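PDB 2GZQ: phosphatidylethanolamine-binding protein from Plasmodium vivax, which probably binds phosphatidylethanolamine or related phosphorylated ligands. Local coordinates for residues L123-G128 with I167-F172; G153-V158 with Y179-M184; L137-F142 with F192-M197; S145-E150 with N185-V190. All blocks are in the same frame, centred on the assembly; numbering follows the deposited sequence.

Contact 1: L123-G128 with I167-F172; sequences LLPYVG and ITRVKF
The guanidinium of R169 reaches the backbone carbonyl of P125 and lies against the side chain of V127. With CG anti to its carbonyl carbon (chi1 -64°), R169 runs extended from CG to NE, which sets the guanidinium beside P125 O. P125 O is met at the edge of the guanidinium: NH2 of R169 lies 2.7 Å from P125 O, in the carbonyl plane and on a lone pair, although the oxygen is tilted 23° out of the guanidinium plane. A second, weak bond joins R169 NH1 to the same P125 O at 3.2 Å, so one carbonyl is gripped by two nitrogens. V127 packs over one face, its CG1 3.8 Å above the plane and its CG2 3.3 Å from R169 NH1. The P125 ring crosses R169 at about a right angle, CD 3.4 Å from NH2. Beside this polar group, L124 and I167 run alongside each other with opposite headings, L124 CD2 meeting I167 CG1 at 3.7 Å. A salt bridge from R169 NE to E164 and a bond from NH1 to V100 O further fix the rotation of the guanidinium. The contact thus joins the end of edge strand 121-124 to the loop that enters helix 171-174, K171 and F172 having the positive phi and psi of a left-handed turn, with strand 99-107 alongside.

Contact 2: G153-V158 with Y179-M184; sequences GNVTGV and YNVIQM
M184, a selenomethionine, and V181 reach from one side of helix 178-184 toward the loop 153-158, where M184 meets T156 and V181 packs on V158 and V155. The M184 side chain starts with CG between the backbone N and the carbonyl carbon (chi1 77°) and bends at chi3, which brings its terminal methyl CE to 3.3 Å from T156 O. The same CE lies 4.1 Å from T156 CG2, the two side chains crossing at a slant. G157, with phi 96°, presents its bare CA to M184 CE at 3.9 Å. One turn back, V181 offers CG1 to two valines, touching V158 CG2 at 3.9 Å and V155 CG1 at 4.1 Å, each pair crossing at about a right angle. The loop holds its shape through a type II beta turn from V155 to V158, closed by V158 N to V155 O at 3.0 Å. V155 and V158 also pack on L123 of strand 121-124, while V158 and V181 both touch F172 of helix 171-174, so the loop packs on that strand and on both helices.

Contact 3: L137-F142 with F192-M197; sequences LHRISF and FNWCQM
I140 and M197, a selenomethionine, pack on the face of an antiparallel strand pair that also carries H138, F142 and C195; the strands, 138-148 and 188-198, are neighbours in the six-stranded mixed sheet. M197 CG, anti to its carbonyl carbon (chi1 -74°), lies 4.2 Å from I140 CG1, and M197 SE closes to 3.9 Å from the same atom. The chain bends at chi3, swinging CE away from I140, and beyond the pair M197 packs on L57, T60 and P129. Next along this face, C195 SG lies 4.1 Å from I140 CB. On the other face, the far end of the F192 ring reaches S141, CZ 3.5 Å from S141 OG, while the hydroxyl donates to R139 O from above the carbonyl plane. Q196 OE1 meets L137 CD1, and its NE2 bonds to G52 O. The backbones are joined at H138 with M197, by C195 N to I140 O at 3.0 Å, and at F142 with N193, where F142 N reaches N193 O at 2.8 Å. Several polar ends are answered beyond the pair: R139 forms a salt bridge with D87, H138 ND1 bonds to D85, and N193 bonds to M39 O and H51 N. Main-chain bonds and apolar packing thus hold these neighbouring strands together, while their polar side chains tie them to strand 77-85, to nearby loops and, through N193, to strand 39-42 of the second sheet.

Contact 4: S145-E150 with N185-V190; sequences SLVKEE and NDMKIV
Strand 145-148 runs antiparallel to strand 188-190, their short axes 4.5 Å apart at closest and 139° between directions. L146 and K188 form the hydrogen-bonded pair, L146 N to K188 O at 2.8 Å and K188 N to L146 O at 3.3 Å; S145 and I189 form the neighbouring non-hydrogen-bonded pair. Before the strand, D186 with positive phi closes a Schellman motif that ends helix 178-184. Among the side chains, V147 and the selenomethionine M187 run next to each other with a common heading. M187 is extended beyond CG, which carries CE to 3.6 Å from V147 CG2. L146 crosses V190 at about a right angle, CG to CG1 4.0 Å, and S145 OG rests 3.7 Å from I189 CG1. A water donates to L146 O and, weakly, to D186 O. K188 NZ forms a salt bridge with D34 beyond the pair. L146 O thus accepts from both the K188 amide and a water, while the apolar pairs V147-M187 and L146-V190 pack beside these bonds.

From the N terminus, strand 121-124 opens contact 1, and strand 138-148 follows with the first halves of contacts 3 and 4. The loop at 153-158 then opens contact 2. Residues 167-172 close contact 1 and 179-184 close contact 2, so these two cross; contact 1 also crosses contacts 3 and 4. Contact 4 closes at 185-190 and contact 3 at 192-197, with contact 2 nested inside contact 4 and contact 4 inside contact 3. Contacts 3 and 4 zip opposite ends of one strand pair, about 22 Å apart between centres. Contacts 1 and 2 touch, tying edge strand 121-124 and the loop 153-158 to helices 171-174 and 178-184, while N185 OD1 and T156 N link contacts 2 and 4.

Contact 1: L123-G128 with I167-F172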
loop_
_atom_site.group_PDB
_atom_site.type_symbol
_atom_site.label_atom_id
_atom_site.label_comp_id
_atom_site.label_asym_id
_atom_site.label_seq_id
_atom_site.Cartn_x
_atom_site.Cartn_y
_atom_site.Cartn_z
ATOM N N LEU A 123 2.380 -11.923 -1.534
ATOM C CA LEU A 123 1.428 -12.465 -0.581
ATOM C C LEU A 123 -0.008 -12.278 -1.073
ATOM O O LEU A 123 -0.865 -13.107 -0.868
ATOM C CB LEU A 123 1.609 -11.779 0.772
ATOM C CG LEU A 123 2.944 -12.010 1.457
ATOM C CD1 LEU A 123 3.060 -11.079 2.686
ATOM C CD2 LEU A 123 3.116 -13.435 1.858
ATOM N N LEU A 124 -0.255 -11.170 -1.770
ATOM C CA LEU A 124 -1.527 -10.930 -2.457
ATOM C C LEU A 124 -1.216 -10.295 -3.811
ATOM O O LEU A 124 -0.723 -9.156 -3.848
ATOM C CB LEU A 124 -2.434 -10.007 -1.642
ATOM C CG LEU A 124 -2.891 -10.607 -0.311
ATOM C CD1 LEU A 124 -3.515 -9.518 0.558
ATOM C CD2 LEU A 124 -3.902 -11.738 -0.535
ATOM N N PRO A 125 -1.534 -10.995 -4.919
ATOM C CA PRO A 125 -1.154 -10.418 -6.190
ATOM C C PRO A 125 -2.006 -9.188 -6.510
ATOM O O PRO A 125 -3.162 -9.076 -6.086
ATOM C CB PRO A 125 -1.411 -11.546 -7.188
ATOM C CG PRO A 125 -2.456 -12.402 -6.548
ATOM C CD PRO A 125 -2.248 -12.278 -5.072
ATOM N N TYR A 126 -1.427 -8.270 -7.266
ATOM C CA TYR A 126 -2.063 -7.005 -7.599
ATOM C C TYR A 126 -3.414 -7.208 -8.248
ATOM O O TYR A 126 -3.516 -7.930 -9.259
ATOM C CB TYR A 126 -1.153 -6.219 -8.555
ATOM C CG TYR A 126 -1.704 -4.860 -8.883
ATOM C CD1 TYR A 126 -1.399 -3.764 -8.114
ATOM C CD2 TYR A 126 -2.553 -4.682 -9.966
ATOM C CE1 TYR A 126 -1.888 -2.517 -8.419
ATOM C CE2 TYR A 126 -3.083 -3.432 -10.272
ATOM C CZ TYR A 126 -2.764 -2.353 -9.474
ATOM O OH TYR A 126 -3.283 -1.088 -9.730
ATOM N N VAL A 127 -4.426 -6.510 -7.746
ATOM C CA VAL A 127 -5.673 -6.322 -8.473
ATOM C C VAL A 127 -5.980 -4.846 -8.423
ATOM O O VAL A 127 -5.839 -4.201 -7.372
ATOM C CB VAL A 127 -6.821 -7.147 -7.877
ATOM C CG1 VAL A 127 -6.499 -8.629 -7.922
ATOM C CG2 VAL A 127 -7.141 -6.703 -6.457
ATOM N N GLY A 128 -6.357 -4.284 -9.553
ATOM C CA GLY A 128 -6.516 -2.827 -9.633
ATOM C C GLY A 128 -7.708 -2.293 -8.857
ATOM O O GLY A 128 -8.577 -3.061 -8.444
ATOM N N ILE A 167 -8.310 -16.287 0.898
ATOM C CA ILE A 167 -8.197 -14.974 1.494
ATOM C C ILE A 167 -9.376 -14.113 1.088
ATOM O O ILE A 167 -10.149 -14.479 0.214
ATOM C CB ILE A 167 -6.832 -14.287 1.123
ATOM C CG1 ILE A 167 -6.596 -14.214 -0.382
ATOM C CG2 ILE A 167 -5.693 -15.024 1.791
ATOM C CD1 ILE A 167 -7.345 -13.126 -1.105
ATOM N N THR A 168 -9.523 -12.965 1.727
ATOM C CA THR A 168 -10.456 -11.958 1.255
ATOM C C THR A 168 -9.728 -10.627 1.211
ATOM O O THR A 168 -8.889 -10.342 2.049
ATOM C CB THR A 168 -11.727 -11.843 2.098
ATOM O OG1 THR A 168 -12.561 -10.826 1.508
ATOM C CG2 THR A 168 -11.446 -11.545 3.546
ATOM N N ARG A 169 -10.018 -9.800 0.215
ATOM C CA ARG A 169 -9.397 -8.486 0.171
ATOM C C ARG A 169 -10.158 -7.437 0.970
ATOM O O ARG A 169 -9.625 -6.384 1.256
ATOM C CB ARG A 169 -9.160 -8.081 -1.278
ATOM C CG ARG A 169 -8.168 -9.012 -1.936
ATOM C CD ARG A 169 -8.179 -8.938 -3.442
ATOM N NE ARG A 169 -7.177 -9.841 -4.006
ATOM C CZ ARG A 169 -5.919 -9.512 -4.269
ATOM N NH1 ARG A 169 -5.469 -8.275 -4.065
ATOM N NH2 ARG A 169 -5.098 -10.433 -4.746
ATOM N N VAL A 170 -11.384 -7.743 1.368
ATOM C CA VAL A 170 -12.201 -6.836 2.152
ATOM C C VAL A 170 -11.738 -6.872 3.603
ATOM O O VAL A 170 -11.432 -7.953 4.143
ATOM C CB VAL A 170 -13.688 -7.245 2.005
ATOM C CG1 VAL A 170 -14.596 -6.407 2.868
ATOM C CG2 VAL A 170 -14.109 -7.173 0.526
ATOM N N LYS A 171 -11.658 -5.700 4.242
ATOM C CA LYS A 171 -11.211 -5.647 5.653
ATOM C C LYS A 171 -9.877 -6.382 5.835
ATOM O O LYS A 171 -9.641 -7.099 6.819
ATOM C CB LYS A 171 -12.282 -6.185 6.612
ATOM C CG LYS A 171 -13.537 -5.365 6.688
ATOM C CD LYS A 171 -14.570 -6.020 7.626
ATOM C CE LYS A 171 -15.913 -5.373 7.573
ATOM N NZ LYS A 171 -16.844 -6.139 8.459
ATOM N N PHE A 172 -8.986 -6.187 4.873
ATOM C CA PHE A 172 -7.611 -6.640 4.914
ATOM C C PHE A 172 -7.503 -8.095 5.373
ATOM O O PHE A 172 -6.912 -8.419 6.396
ATOM C CB PHE A 172 -6.716 -5.688 5.713
ATOM C CG PHE A 172 -5.291 -5.674 5.245
ATOM C CD1 PHE A 172 -4.448 -6.747 5.467
ATOM C CD2 PHE A 172 -4.802 -4.613 4.504
ATOM C CE1 PHE A 172 -3.137 -6.731 5.013
ATOM C CE2 PHE A 172 -3.488 -4.611 4.027
ATOM C CZ PHE A 172 -2.657 -5.662 4.288
#

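Contact 2: G153-V158 with Y179-M184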
loop_
_atom_site.group_PDB
_atom_site.type_symbol
_atom_site.label_atom_id
_atom_site.label_comp_id
_atom_site.label_asym_id
_atom_site.label_seq_id
_atom_site.Cartn_x
_atom_site.Cartn_y
_atom_site.Cartn_z
ATOM N N GLY A 153 8.139 -14.097 4.801
ATOM C CA GLY A 153 7.047 -14.982 4.370
ATOM C C GLY A 153 6.250 -15.559 5.514
ATOM O O GLY A 153 5.561 -16.566 5.350
ATOM N N ASN A 154 6.354 -14.917 6.668
ATOM C CA ASN A 154 5.695 -15.351 7.875
ATOM C C ASN A 154 4.973 -14.175 8.508
ATOM O O ASN A 154 5.327 -13.724 9.592
ATOM C CB ASN A 154 6.744 -15.913 8.835
ATOM C CG ASN A 154 6.133 -16.600 10.020
ATOM O OD1 ASN A 154 4.933 -16.886 10.029
ATOM N ND2 ASN A 154 6.940 -16.841 11.044
ATOM N N VAL A 155 3.973 -13.682 7.814
ATOM C CA VAL A 155 3.245 -12.490 8.213
ATOM C C VAL A 155 1.919 -12.958 8.790
ATOM O O VAL A 155 1.064 -13.491 8.059
ATOM C CB VAL A 155 3.011 -11.568 7.014
ATOM C CG1 VAL A 155 2.235 -10.345 7.440
ATOM C CG2 VAL A 155 4.373 -11.228 6.371
ATOM N N THR A 156 1.749 -12.818 10.090
ATOM C CA THR A 156 0.503 -13.187 10.720
ATOM C C THR A 156 -0.631 -12.374 10.088
ATOM O O THR A 156 -0.516 -11.153 9.996
ATOM C CB THR A 156 0.629 -12.939 12.229
ATOM O OG1 THR A 156 1.735 -13.712 12.728
ATOM C CG2 THR A 156 -0.660 -13.301 12.957
ATOM N N GLY A 157 -1.712 -13.033 9.673
ATOM C CA GLY A 157 -2.827 -12.348 9.041
ATOM C C GLY A 157 -2.804 -12.363 7.524
ATOM O O GLY A 157 -3.842 -12.164 6.870
ATOM N N VAL A 158 -1.630 -12.605 6.943
ATOM C CA VAL A 158 -1.466 -12.584 5.509
ATOM C C VAL A 158 -0.613 -13.781 5.085
ATOM O O VAL A 158 0.599 -13.661 4.830
ATOM C CB VAL A 158 -0.831 -11.273 5.006
ATOM C CG1 VAL A 158 -1.001 -11.186 3.505
ATOM C CG2 VAL A 158 -1.451 -10.054 5.660
ATOM N N TYR A 179 -2.607 -1.103 8.968
ATOM C CA TYR A 179 -1.892 -0.688 10.159
ATOM C C TYR A 179 -1.946 -1.811 11.208
ATOM O O TYR A 179 -0.955 -2.113 11.876
ATOM C CB TYR A 179 -2.514 0.604 10.706
ATOM C CG TYR A 179 -1.793 1.086 11.949
ATOM C CD1 TYR A 179 -2.242 0.755 13.219
ATOM C CD2 TYR A 179 -0.613 1.819 11.849
ATOM C CE1 TYR A 179 -1.559 1.152 14.341
ATOM C CE2 TYR A 179 0.063 2.234 12.976
ATOM C CZ TYR A 179 -0.411 1.885 14.210
ATOM O OH TYR A 179 0.222 2.292 15.360
ATOM N N ASN A 180 -3.120 -2.425 11.363
ATOM C CA ASN A 180 -3.234 -3.507 12.341
ATOM C C ASN A 180 -2.261 -4.657 12.025
ATOM O O ASN A 180 -1.574 -5.169 12.909
ATOM C CB ASN A 180 -4.670 -3.996 12.444
ATOM C CG ASN A 180 -4.871 -4.950 13.595
ATOM O OD1 ASN A 180 -4.376 -4.716 14.694
ATOM N ND2 ASN A 180 -5.636 -6.017 13.378
ATOM N N VAL A 181 -2.224 -5.061 10.767
ATOM C CA VAL A 181 -1.297 -6.101 10.348
ATOM C C VAL A 181 0.157 -5.746 10.606
ATOM O O VAL A 181 0.915 -6.546 11.128
ATOM C CB VAL A 181 -1.517 -6.473 8.884
ATOM C CG1 VAL A 181 -0.429 -7.406 8.388
ATOM C CG2 VAL A 181 -2.891 -7.127 8.715
ATOM N N ILE A 182 0.519 -4.507 10.317
ATOM C CA ILE A 182 1.863 -4.050 10.533
ATOM C C ILE A 182 2.233 -4.109 12.007
ATOM O O ILE A 182 3.268 -4.655 12.399
ATOM C CB ILE A 182 2.003 -2.640 9.941
ATOM C CG1 ILE A 182 1.951 -2.719 8.415
ATOM C CG2 ILE A 182 3.279 -1.912 10.457
ATOM C CD1 ILE A 182 1.667 -1.391 7.742
ATOM N N GLN A 183 1.371 -3.581 12.858
ATOM C CA GLN A 183 1.741 -3.462 14.255
ATOM C C GLN A 183 1.706 -4.838 14.914
ATOM O O GLN A 183 2.564 -5.144 15.752
ATOM C CB GLN A 183 0.943 -2.386 15.007
ATOM C CG GLN A 183 -0.485 -2.667 15.135
ATOM C CD GLN A 183 -0.783 -3.513 16.312
ATOM O OE1 GLN A 183 -0.060 -3.499 17.297
ATOM N NE2 GLN A 183 -1.850 -4.280 16.215
HETATM N N MSE A 184 0.768 -5.709 14.543
HETATM C CA MSE A 184 0.692 -7.013 15.182
HETATM C C MSE A 184 1.854 -7.927 14.779
HETATM O O MSE A 184 2.130 -8.918 15.460
HETATM C CB MSE A 184 -0.680 -7.662 14.937
HETATM C CG MSE A 184 -0.915 -8.270 13.557
HETATM SE SE MSE A 184 -2.898 -8.384 13.169
HETATM C CE MSE A 184 -2.798 -9.950 12.078
#

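Contact 3: L137-F142 with F192-M197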
loop_
_atom_site.group_PDB
_atom_site.type_symbol
_atom_site.label_atom_id
_atom_site.label_comp_id
_atom_site.label_asym_id
_atom_site.label_seq_id
_atom_site.Cartn_x
_atom_site.Cartn_y
_atom_site.Cartn_z
ATOM N N LEU A 137 -14.136 10.281 -3.932
ATOM C CA LEU A 137 -12.723 10.121 -4.197
ATOM C C LEU A 137 -12.153 9.108 -3.210
ATOM O O LEU A 137 -12.362 9.199 -1.988
ATOM C CB LEU A 137 -12.012 11.459 -4.046
ATOM C CG LEU A 137 -12.318 12.464 -5.139
ATOM C CD1 LEU A 137 -12.017 13.876 -4.640
ATOM C CD2 LEU A 137 -11.495 12.147 -6.365
ATOM N N HIS A 138 -11.428 8.148 -3.722
ATOM C CA HIS A 138 -10.786 7.107 -2.931
ATOM C C HIS A 138 -9.317 7.413 -2.777
ATOM O O HIS A 138 -8.630 7.646 -3.783
ATOM C CB HIS A 138 -10.944 5.766 -3.621
ATOM C CG HIS A 138 -12.354 5.293 -3.765
ATOM N ND1 HIS A 138 -12.747 4.030 -3.388
ATOM C CD2 HIS A 138 -13.452 5.888 -4.290
ATOM C CE1 HIS A 138 -14.033 3.873 -3.649
ATOM N NE2 HIS A 138 -14.490 4.994 -4.182
ATOM N N ARG A 139 -8.834 7.400 -1.548
ATOM C CA ARG A 139 -7.423 7.644 -1.254
ATOM C C ARG A 139 -6.640 6.343 -1.386
ATOM O O ARG A 139 -6.327 5.698 -0.392
ATOM C CB ARG A 139 -7.309 8.244 0.153
ATOM C CG ARG A 139 -8.008 9.609 0.257
ATOM C CD ARG A 139 -8.219 10.050 1.687
ATOM N NE ARG A 139 -9.207 9.201 2.338
ATOM C CZ ARG A 139 -9.516 9.263 3.626
ATOM N NH1 ARG A 139 -8.926 10.147 4.438
ATOM N NH2 ARG A 139 -10.416 8.438 4.111
ATOM N N ILE A 140 -6.328 5.974 -2.617
ATOM C CA ILE A 140 -5.595 4.750 -2.906
ATOM C C ILE A 140 -4.162 4.944 -2.387
ATOM O O ILE A 140 -3.465 5.869 -2.794
ATOM C CB ILE A 140 -5.645 4.454 -4.405
ATOM C CG1 ILE A 140 -7.085 4.301 -4.906
ATOM C CG2 ILE A 140 -4.790 3.238 -4.725
ATOM C CD1 ILE A 140 -7.882 3.263 -4.253
ATOM N N SER A 141 -3.771 4.101 -1.442
ATOM C CA SER A 141 -2.615 4.333 -0.616
ATOM C C SER A 141 -1.618 3.195 -0.686
ATOM O O SER A 141 -1.980 2.015 -0.812
ATOM C CB SER A 141 -3.063 4.501 0.825
ATOM O OG SER A 141 -3.919 5.628 1.016
ATOM N N PHE A 142 -0.347 3.563 -0.559
ATOM C CA PHE A 142 0.769 2.633 -0.585
ATOM C C PHE A 142 1.543 2.800 0.708
ATOM O O PHE A 142 2.045 3.875 0.983
ATOM C CB PHE A 142 1.678 2.935 -1.776
ATOM C CG PHE A 142 1.042 2.711 -3.123
ATOM C CD1 PHE A 142 0.177 3.634 -3.644
ATOM C CD2 PHE A 142 1.330 1.587 -3.862
ATOM C CE1 PHE A 142 -0.380 3.453 -4.900
ATOM C CE2 PHE A 142 0.763 1.395 -5.126
ATOM C CZ PHE A 142 -0.097 2.325 -5.605
ATOM N N PHE A 192 5.273 6.150 2.688
ATOM C CA PHE A 192 3.864 6.262 2.325
ATOM C C PHE A 192 3.712 7.096 1.065
ATOM O O PHE A 192 4.417 8.102 0.890
ATOM C CB PHE A 192 3.080 6.928 3.451
ATOM C CG PHE A 192 1.595 6.915 3.226
ATOM C CD1 PHE A 192 0.902 8.072 2.828
ATOM C CD2 PHE A 192 0.872 5.750 3.393
ATOM C CE1 PHE A 192 -0.457 8.040 2.593
ATOM C CE2 PHE A 192 -0.485 5.726 3.147
ATOM C CZ PHE A 192 -1.145 6.875 2.747
ATOM N N ASN A 193 2.771 6.725 0.203
ATOM C CA ASN A 193 2.335 7.642 -0.859
ATOM C C ASN A 193 0.903 7.309 -1.162
ATOM O O ASN A 193 0.394 6.246 -0.800
ATOM C CB ASN A 193 3.225 7.497 -2.106
ATOM C CG ASN A 193 3.359 8.770 -2.892
ATOM O OD1 ASN A 193 2.453 9.645 -2.880
ATOM N ND2 ASN A 193 4.481 8.877 -3.614
ATOM N N TRP A 194 0.200 8.240 -1.802
ATOM C CA TRP A 194 -1.205 7.999 -2.122
ATOM C C TRP A 194 -1.615 8.908 -3.255
ATOM O O TRP A 194 -0.925 9.882 -3.575
ATOM C CB TRP A 194 -2.121 8.212 -0.878
ATOM C CG TRP A 194 -2.499 9.648 -0.612
ATOM C CD1 TRP A 194 -3.718 10.190 -0.817
ATOM C CD2 TRP A 194 -1.669 10.695 -0.089
ATOM N NE1 TRP A 194 -3.714 11.527 -0.461
ATOM C CE2 TRP A 194 -2.471 11.858 0.004
ATOM C CE3 TRP A 194 -0.340 10.764 0.313
ATOM C CZ2 TRP A 194 -1.961 13.093 0.459
ATOM C CZ3 TRP A 194 0.169 11.996 0.782
ATOM C CH2 TRP A 194 -0.645 13.136 0.838
ATOM N N CYS A 195 -2.774 8.581 -3.832
ATOM C CA CYS A 195 -3.432 9.431 -4.814
ATOM C C CYS A 195 -4.911 9.407 -4.529
ATOM O O CYS A 195 -5.364 8.663 -3.662
ATOM C CB CYS A 195 -3.120 8.920 -6.237
ATOM S SG CYS A 195 -3.756 7.278 -6.617
ATOM N N GLN A 196 -5.660 10.250 -5.245
ATOM C CA GLN A 196 -7.111 10.229 -5.193
ATOM C C GLN A 196 -7.666 9.727 -6.520
ATOM O O GLN A 196 -7.237 10.173 -7.584
ATOM C CB GLN A 196 -7.625 11.632 -4.922
ATOM C CG GLN A 196 -7.264 12.260 -3.572
ATOM C CD GLN A 196 -7.714 13.717 -3.512
ATOM O OE1 GLN A 196 -8.838 13.998 -3.132
ATOM N NE2 GLN A 196 -6.837 14.642 -3.895
HETATM N N MSE A 197 -8.612 8.800 -6.476
HETATM C CA MSE A 197 -9.185 8.239 -7.695
HETATM C C MSE A 197 -10.693 8.224 -7.583
HETATM O O MSE A 197 -11.239 7.930 -6.525
HETATM C CB MSE A 197 -8.723 6.802 -7.909
HETATM C CG MSE A 197 -7.299 6.653 -8.374
HETATM SE SE MSE A 197 -6.828 4.789 -8.722
HETATM C CE MSE A 197 -7.373 4.671 -10.512
#

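Contact 4: S145-E150 with N185-V190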
loop_
_atom_site.group_PDB
_atom_site.type_symbol
_atom_site.label_atom_id
_atom_site.label_comp_id
_atom_site.label_asym_id
_atom_site.label_seq_id
_atom_site.Cartn_x
_atom_site.Cartn_y
_atom_site.Cartn_z
ATOM N N SER A 145 6.826 -0.714 4.762
ATOM C CA SER A 145 7.273 -1.060 6.104
ATOM C C SER A 145 8.506 -1.947 6.016
ATOM O O SER A 145 8.804 -2.527 4.981
ATOM C CB SER A 145 6.162 -1.797 6.871
ATOM O OG SER A 145 4.989 -1.037 6.932
ATOM N N LEU A 146 9.220 -2.064 7.122
ATOM C CA LEU A 146 10.336 -2.989 7.280
ATOM C C LEU A 146 9.891 -4.250 8.001
ATOM O O LEU A 146 9.185 -4.195 9.015
ATOM C CB LEU A 146 11.433 -2.354 8.146
ATOM C CG LEU A 146 12.198 -1.221 7.447
ATOM C CD1 LEU A 146 13.187 -0.679 8.478
ATOM C CD2 LEU A 146 12.894 -1.661 6.187
ATOM N N VAL A 147 10.342 -5.371 7.479
ATOM C CA VAL A 147 10.178 -6.678 8.069
ATOM C C VAL A 147 11.535 -7.370 8.096
ATOM O O VAL A 147 12.349 -7.207 7.191
ATOM C CB VAL A 147 9.101 -7.508 7.285
ATOM C CG1 VAL A 147 9.486 -7.719 5.843
ATOM C CG2 VAL A 147 8.835 -8.841 7.934
ATOM N N LYS A 148 11.795 -8.132 9.143
ATOM C CA LYS A 148 12.999 -8.961 9.177
ATOM C C LYS A 148 13.007 -9.900 7.992
ATOM O O LYS A 148 11.998 -10.484 7.656
ATOM C CB LYS A 148 13.069 -9.790 10.454
ATOM C CG LYS A 148 13.345 -8.998 11.674
ATOM C CD LYS A 148 13.573 -9.929 12.867
ATOM C CE LYS A 148 13.918 -9.170 14.119
ATOM N NZ LYS A 148 13.971 -10.091 15.282
ATOM N N GLU A 149 14.172 -10.087 7.384
ATOM C CA GLU A 149 14.303 -11.014 6.263
ATOM C C GLU A 149 13.723 -12.381 6.633
ATOM O O GLU A 149 13.009 -13.009 5.847
ATOM C CB GLU A 149 15.757 -11.155 5.822
ATOM C CG GLU A 149 15.990 -12.297 4.841
ATOM C CD GLU A 149 15.627 -11.929 3.415
ATOM O OE1 GLU A 149 15.573 -10.718 3.114
ATOM O OE2 GLU A 149 15.410 -12.855 2.596
ATOM N N GLU A 150 14.029 -12.854 7.833
ATOM C CA GLU A 150 13.602 -14.207 8.224
ATOM C C GLU A 150 12.079 -14.325 8.343
ATOM O O GLU A 150 11.562 -15.449 8.368
ATOM C CB GLU A 150 14.250 -14.625 9.539
ATOM C CG GLU A 150 13.795 -13.805 10.736
ATOM C CD GLU A 150 14.714 -13.948 11.941
ATOM O OE1 GLU A 150 15.900 -13.566 11.844
ATOM O OE2 GLU A 150 14.241 -14.434 12.989
ATOM N N ASN A 185 2.535 -7.600 13.671
ATOM C CA ASN A 185 3.738 -8.306 13.226
ATOM C C ASN A 185 5.032 -7.607 13.638
ATOM O O ASN A 185 6.114 -7.984 13.226
ATOM C CB ASN A 185 3.707 -8.457 11.704
ATOM C CG ASN A 185 2.854 -9.597 11.268
ATOM O OD1 ASN A 185 3.277 -10.754 11.333
ATOM N ND2 ASN A 185 1.610 -9.308 10.905
ATOM N N ASP A 186 4.900 -6.574 14.448
ATOM C CA ASP A 186 6.072 -5.811 14.923
ATOM C C ASP A 186 6.901 -5.259 13.760
ATOM O O ASP A 186 8.130 -5.196 13.809
ATOM C CB ASP A 186 6.963 -6.663 15.864
ATOM C CG ASP A 186 6.306 -6.963 17.196
ATOM O OD1 ASP A 186 5.446 -6.187 17.639
ATOM O OD2 ASP A 186 6.669 -7.992 17.805
HETATM N N MSE A 187 6.229 -4.847 12.694
HETATM C CA MSE A 187 6.895 -4.218 11.567
HETATM C C MSE A 187 6.976 -2.705 11.805
HETATM O O MSE A 187 6.292 -2.185 12.659
HETATM C CB MSE A 187 6.133 -4.557 10.279
HETATM C CG MSE A 187 6.144 -6.042 9.939
HETATM SE SE MSE A 187 4.760 -6.471 8.580
HETATM C CE MSE A 187 5.292 -8.262 8.142
ATOM N N LYS A 188 7.815 -2.018 11.043
ATOM C CA LYS A 188 8.014 -0.568 11.204
ATOM C C LYS A 188 7.596 0.142 9.916
ATOM O O LYS A 188 8.203 -0.103 8.871
ATOM C CB LYS A 188 9.485 -0.232 11.518
ATOM C CG LYS A 188 9.709 1.248 11.704
ATOM C CD LYS A 188 11.183 1.618 11.827
ATOM C CE LYS A 188 11.335 3.148 11.796
ATOM N NZ LYS A 188 11.233 3.747 13.142
ATOM N N ILE A 189 6.628 1.054 9.972
ATOM C CA ILE A 189 6.262 1.837 8.804
ATOM C C ILE A 189 7.366 2.834 8.530
ATOM O O ILE A 189 7.830 3.536 9.427
ATOM C CB ILE A 189 4.952 2.596 9.052
ATOM C CG1 ILE A 189 3.807 1.588 9.201
ATOM C CG2 ILE A 189 4.670 3.568 7.923
ATOM C CD1 ILE A 189 2.576 2.152 9.848
ATOM N N VAL A 190 7.793 2.919 7.274
ATOM C CA VAL A 190 8.874 3.832 6.874
ATOM C C VAL A 190 8.599 4.724 5.666
ATOM O O VAL A 190 9.324 5.660 5.438
ATOM C CB VAL A 190 10.201 3.096 6.679
ATOM C CG1 VAL A 190 10.684 2.405 7.950
ATOM C CG2 VAL A 190 10.120 2.089 5.506
HETATM O O HOH W 1 10.635 -4.701 11.482
#